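Local coordinates for protein probable Rab-related GTPase (Acanthamoeba polyphaga mimivirus, PDB 5XC5) that binds GTP and magnesium as a Rab-family small GTPase, probably hydrolyses the nucleotide, and may take part in protein transport, at residues D95-W100 against K136-D141. The protein carries 1 engineered substitution. Residues are numbered along the deposited sequence; the frame is centred on the assembly and turned at random.
Sequences DDVYYW and KKFCRD. With ACT (acetate ion), chain E.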
ATOM      1  N   ASP A  95     -12.931   4.386   5.006  1.00 11.98           N
ATOM      2  CA  ASP A  95     -12.957   5.475   5.974  1.00 12.11           C
ATOM      3  C   ASP A  95     -11.685   5.498   6.818  1.00 13.15           C
ATOM      4  O   ASP A  95     -11.203   6.577   7.188  1.00 13.43           O
ATOM      5  CB  ASP A  95     -14.212   5.390   6.852  1.00 15.33           C
ATOM      6  CG  ASP A  95     -15.505   5.522   6.055  1.00 20.49           C
ATOM      7  OD1 ASP A  95     -15.511   6.176   4.992  1.00 26.02           O
ATOM      8  OD2 ASP A  95     -16.536   4.978   6.506  1.00 25.65           O
ATOM      9  N   ASP A  96     -11.105   4.322   7.090  1.00 10.39           N
ATOM     10  CA  ASP A  96      -9.867   4.225   7.858  1.00 11.99           C
ATOM     11  C   ASP A  96      -8.668   4.862   7.151  1.00 11.62           C
ATOM     12  O   ASP A  96      -7.699   5.221   7.827  1.00 11.75           O
ATOM     13  CB  ASP A  96      -9.530   2.756   8.141  1.00 11.26           C
ATOM     14  CG  ASP A  96     -10.503   2.088   9.093  1.00 16.14           C
ATOM     15  OD1 ASP A  96     -11.270   2.787   9.794  1.00 17.93           O
ATOM     16  OD2 ASP A  96     -10.481   0.839   9.153  1.00 16.75           O
ATOM     17  N   VAL A  97      -8.698   4.989   5.814  1.00 10.11           N
ATOM     18  CA  VAL A  97      -7.547   5.524   5.081  1.00 10.75           C
ATOM     19  C   VAL A  97      -7.156   6.899   5.610  1.00 10.70           C
ATOM     20  O   VAL A  97      -5.964   7.198   5.774  1.00 10.82           O
ATOM     21  CB  VAL A  97      -7.821   5.555   3.564  1.00  9.91           C
ATOM     22  CG1 VAL A  97      -6.727   6.331   2.826  1.00  9.79           C
ATOM     23  CG2 VAL A  97      -7.922   4.150   2.997  1.00 10.13           C
ATOM     24  N   TYR A  98      -8.147   7.759   5.886  1.00 11.59           N
ATOM     25  CA  TYR A  98      -7.827   9.078   6.418  1.00 12.78           C
ATOM     26  C   TYR A  98      -6.964   8.973   7.662  1.00 12.60           C
ATOM     27  O   TYR A  98      -5.995   9.723   7.819  1.00 13.02           O
ATOM     28  CB  TYR A  98      -9.083   9.891   6.755  1.00 16.71           C
ATOM     29  CG  TYR A  98      -8.702  11.308   7.176  1.00 18.53           C
ATOM     30  CD1 TYR A  98      -8.349  11.607   8.495  1.00 19.77           C
ATOM     31  CD2 TYR A  98      -8.637  12.328   6.244  1.00 16.77           C
ATOM     32  CE1 TYR A  98      -7.962  12.896   8.864  1.00 19.99           C
ATOM     33  CE2 TYR A  98      -8.271  13.614   6.602  1.00 17.87           C
ATOM     34  CZ  TYR A  98      -7.936  13.896   7.905  1.00 22.19           C
ATOM     35  OH  TYR A  98      -7.569  15.184   8.232  1.00 22.11           O
ATOM     36  N   TYR A  99      -7.313   8.059   8.567  1.00 12.29           N
ATOM     37  CA  TYR A  99      -6.623   7.982   9.847  1.00 11.25           C
ATOM     38  C   TYR A  99      -5.269   7.315   9.725  1.00 12.44           C
ATOM     39  O   TYR A  99      -4.334   7.678  10.450  1.00 13.06           O
ATOM     40  CB  TYR A  99      -7.521   7.316  10.890  1.00 16.01           C
ATOM     41  CG  TYR A  99      -8.855   8.023  10.973  1.00 16.91           C
ATOM     42  CD1 TYR A  99      -8.986   9.222  11.668  1.00 22.02           C
ATOM     43  CD2 TYR A  99      -9.972   7.520  10.310  1.00 18.98           C
ATOM     44  CE1 TYR A  99     -10.207   9.883  11.728  1.00 21.77           C
ATOM     45  CE2 TYR A  99     -11.193   8.172  10.367  1.00 22.89           C
ATOM     46  CZ  TYR A  99     -11.303   9.351  11.073  1.00 22.19           C
ATOM     47  OH  TYR A  99     -12.517  10.003  11.127  1.00 27.63           O
ATOM     48  N   TRP A 100      -5.124   6.381   8.785  1.00 11.39           N
ATOM     49  CA  TRP A 100      -3.807   5.814   8.513  1.00 11.65           C
ATOM     50  C   TRP A 100      -2.838   6.891   8.045  1.00 11.36           C
ATOM     51  O   TRP A 100      -1.695   6.965   8.516  1.00 12.51           O
ATOM     52  CB  TRP A 100      -3.920   4.713   7.457  1.00 10.96           C
ATOM     53  CG  TRP A 100      -4.457   3.420   7.981  1.00  9.93           C
ATOM     54  CD1 TRP A 100      -5.627   2.829   7.641  1.00 11.09           C
ATOM     55  CD2 TRP A 100      -3.821   2.556   8.922  1.00  9.69           C
ATOM     56  NE1 TRP A 100      -5.777   1.648   8.323  1.00 12.43           N
ATOM     57  CE2 TRP A 100      -4.680   1.451   9.112  1.00 11.11           C
ATOM     58  CE3 TRP A 100      -2.614   2.608   9.625  1.00  9.85           C
ATOM     59  CZ2 TRP A 100      -4.370   0.407   9.977  1.00 12.34           C
ATOM     60  CZ3 TRP A 100      -2.301   1.569  10.481  1.00 11.95           C
ATOM     61  CH2 TRP A 100      -3.176   0.478  10.644  1.00 10.72           C
ATOM     62  N   LYS A 136     -11.103   9.545  -5.773  1.00 12.92           N
ATOM     63  CA  LYS A 136     -10.356  10.644  -6.376  1.00 13.67           C
ATOM     64  C   LYS A 136     -10.478  11.918  -5.550  1.00 13.96           C
ATOM     65  O   LYS A 136      -9.486  12.630  -5.343  1.00 12.50           O
ATOM     66  CB  LYS A 136     -10.837  10.884  -7.804  1.00 15.67           C
ATOM     67  CG  LYS A 136     -10.499   9.766  -8.782  1.00 20.37           C
ATOM     68  CD  LYS A 136     -11.141  10.007 -10.142  1.00 22.85           C
ATOM     69  CE  LYS A 136     -10.985   8.802 -11.054  1.00 29.48           C
ATOM     70  NZ  LYS A 136      -9.618   8.693 -11.644  1.00 31.63           N
ATOM     71  N   LYS A 137     -11.686  12.222  -5.072  1.00 13.75           N
ATOM     72  CA  LYS A 137     -11.884  13.422  -4.265  1.00 14.69           C
ATOM     73  C   LYS A 137     -11.110  13.347  -2.954  1.00 14.38           C
ATOM     74  O   LYS A 137     -10.461  14.320  -2.549  1.00 14.08           O
ATOM     75  CB  LYS A 137     -13.374  13.625  -4.003  1.00 15.83           C
ATOM     76  CG  LYS A 137     -13.673  14.721  -3.000  1.00 22.46           C
ATOM     77  CD  LYS A 137     -13.183  16.077  -3.492  1.00 23.47           C
ATOM     78  CE  LYS A 137     -14.100  17.194  -3.016  1.00 24.64           C
ATOM     79  NZ  LYS A 137     -14.260  17.131  -1.536  1.00 26.61           N
ATOM     80  N   PHE A 138     -11.144  12.194  -2.280  1.00 13.13           N
ATOM     81  CA  PHE A 138     -10.361  12.047  -1.062  1.00 14.62           C
ATOM     82  C   PHE A 138      -8.889  12.345  -1.320  1.00 13.56           C
ATOM     83  O   PHE A 138      -8.244  13.078  -0.566  1.00 12.88           O
ATOM     84  CB  PHE A 138     -10.525  10.637  -0.480  1.00 13.13           C
ATOM     85  CG  PHE A 138      -9.606  10.377   0.672  1.00 15.16           C
ATOM     86  CD1 PHE A 138      -9.992  10.708   1.959  1.00 15.51           C
ATOM     87  CD2 PHE A 138      -8.335   9.857   0.468  1.00 14.81           C
ATOM     88  CE1 PHE A 138      -9.138  10.508   3.022  1.00 15.20           C
ATOM     89  CE2 PHE A 138      -7.468   9.661   1.528  1.00 15.90           C
ATOM     90  CZ  PHE A 138      -7.873   9.987   2.809  1.00 14.37           C
ATOM     91  N   CYS A 139      -8.329  11.764  -2.380  1.00 11.12           N
ATOM     92  CA  CYS A 139      -6.904  11.944  -2.626  1.00 10.88           C
ATOM     93  C   CYS A 139      -6.583  13.381  -3.017  1.00 13.49           C
ATOM     94  O   CYS A 139      -5.525  13.906  -2.647  1.00 13.90           O
ATOM     95  CB  CYS A 139      -6.413  10.939  -3.668  1.00 12.46           C
ATOM     96  SG  CYS A 139      -6.529   9.218  -3.098  1.00 15.46           S
ATOM     97  N   ARG A 140      -7.493  14.035  -3.750  1.00 12.08           N
ATOM     98  CA  ARG A 140      -7.279  15.430  -4.118  1.00 12.64           C
ATOM     99  C   ARG A 140      -7.140  16.309  -2.886  1.00 13.44           C
ATOM    100  O   ARG A 140      -6.462  17.335  -2.937  1.00 14.76           O
ATOM    101  CB  ARG A 140      -8.434  15.930  -4.987  1.00 12.87           C
ATOM    102  CG  ARG A 140      -8.250  17.356  -5.538  1.00 12.48           C
ATOM    103  CD  ARG A 140      -7.041  17.394  -6.449  1.00 13.40           C
ATOM    104  NE  ARG A 140      -6.748  18.716  -7.000  1.00 12.18           N
ATOM    105  CZ  ARG A 140      -6.050  19.647  -6.361  1.00 11.19           C
ATOM    106  NH1 ARG A 140      -5.609  19.414  -5.134  1.00 12.31           N
ATOM    107  NH2 ARG A 140      -5.801  20.812  -6.942  1.00 13.59           N
ATOM    108  N   ASP A 141      -7.756  15.914  -1.774  1.00 11.00           N
ATOM    109  CA  ASP A 141      -7.789  16.701  -0.549  1.00 13.04           C
ATOM    110  C   ASP A 141      -6.684  16.350   0.436  1.00 14.43           C
ATOM    111  O   ASP A 141      -6.489  17.085   1.410  1.00 14.98           O
ATOM    112  CB  ASP A 141      -9.139  16.507   0.157  1.00 13.31           C
ATOM    113  CG  ASP A 141     -10.299  17.131  -0.603  1.00 15.11           C
ATOM    114  OD1 ASP A 141     -10.049  17.961  -1.503  1.00 15.55           O
ATOM    115  OD2 ASP A 141     -11.461  16.788  -0.294  1.00 18.40           O
TER
HETATM  116  C   ACT E 204      -3.643  22.558  -4.730  1.00 16.36           C
HETATM  117  O   ACT E 204      -3.633  21.345  -4.453  1.00 20.06           O
HETATM  118  OXT ACT E 204      -4.529  22.976  -5.501  1.00 17.26           O
HETATM  119  CH3 ACT E 204      -2.620  23.470  -4.160  1.00 18.40           C
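Arg-140 NH1, two residues beyond the Phe-138 that packs against Val-97 and Tyr-98, donates a 2.8 Å hydrogen bond to O of an acetate ion, probably from the crystallisation liquor. Arg-140 NH2 reaches the acetate OXT at 2.9 Å in a nearly straight bond (171°), so the carboxylate meets the edge of the guanidinium through two bonds that restrict how the groups turn against each other. On the same helix Lys-137 NZ donates a 3.1 Å hydrogen bond to the syn lone pair of Asp-141 OD2, part of a salt bridge; long charged side chains suit this exposed surface.

The contact between the helices has no hydrogen bond and depends on Phe-138. Its phenyl reaches the other helix because chi1 (173°) sets CG opposite the backbone N. Phe-138 CZ lies 3.7 Å from Tyr-98 CA, near the phenyl plane, so an aromatic edge rests directly on helical backbone. On one flank Phe-138 CE2 meets Val-97 CG1 at 3.7 Å, and the compact branched valine fits this buried place. On the other, Phe-138 CE1 comes in at the edge of the Tyr-98 ring, near its plane, 3.7 Å from Tyr-98 CD2, and the two side chains cross at about a right angle. Tyrosine suits the exposed border, its CB and CD2 lying against Phe-138 CE1 while it also touches Asn-142.

Helices 91-107 and 132-141 pack side by side in the Ras-like P-loop GTPase fold. Val-97 continues inward onto Val-84 and Phe-86 of strand 81-87 and Val-116 of strand 113-119, and Cys-139 joins it on Val-116, seating both helices on the central sheet.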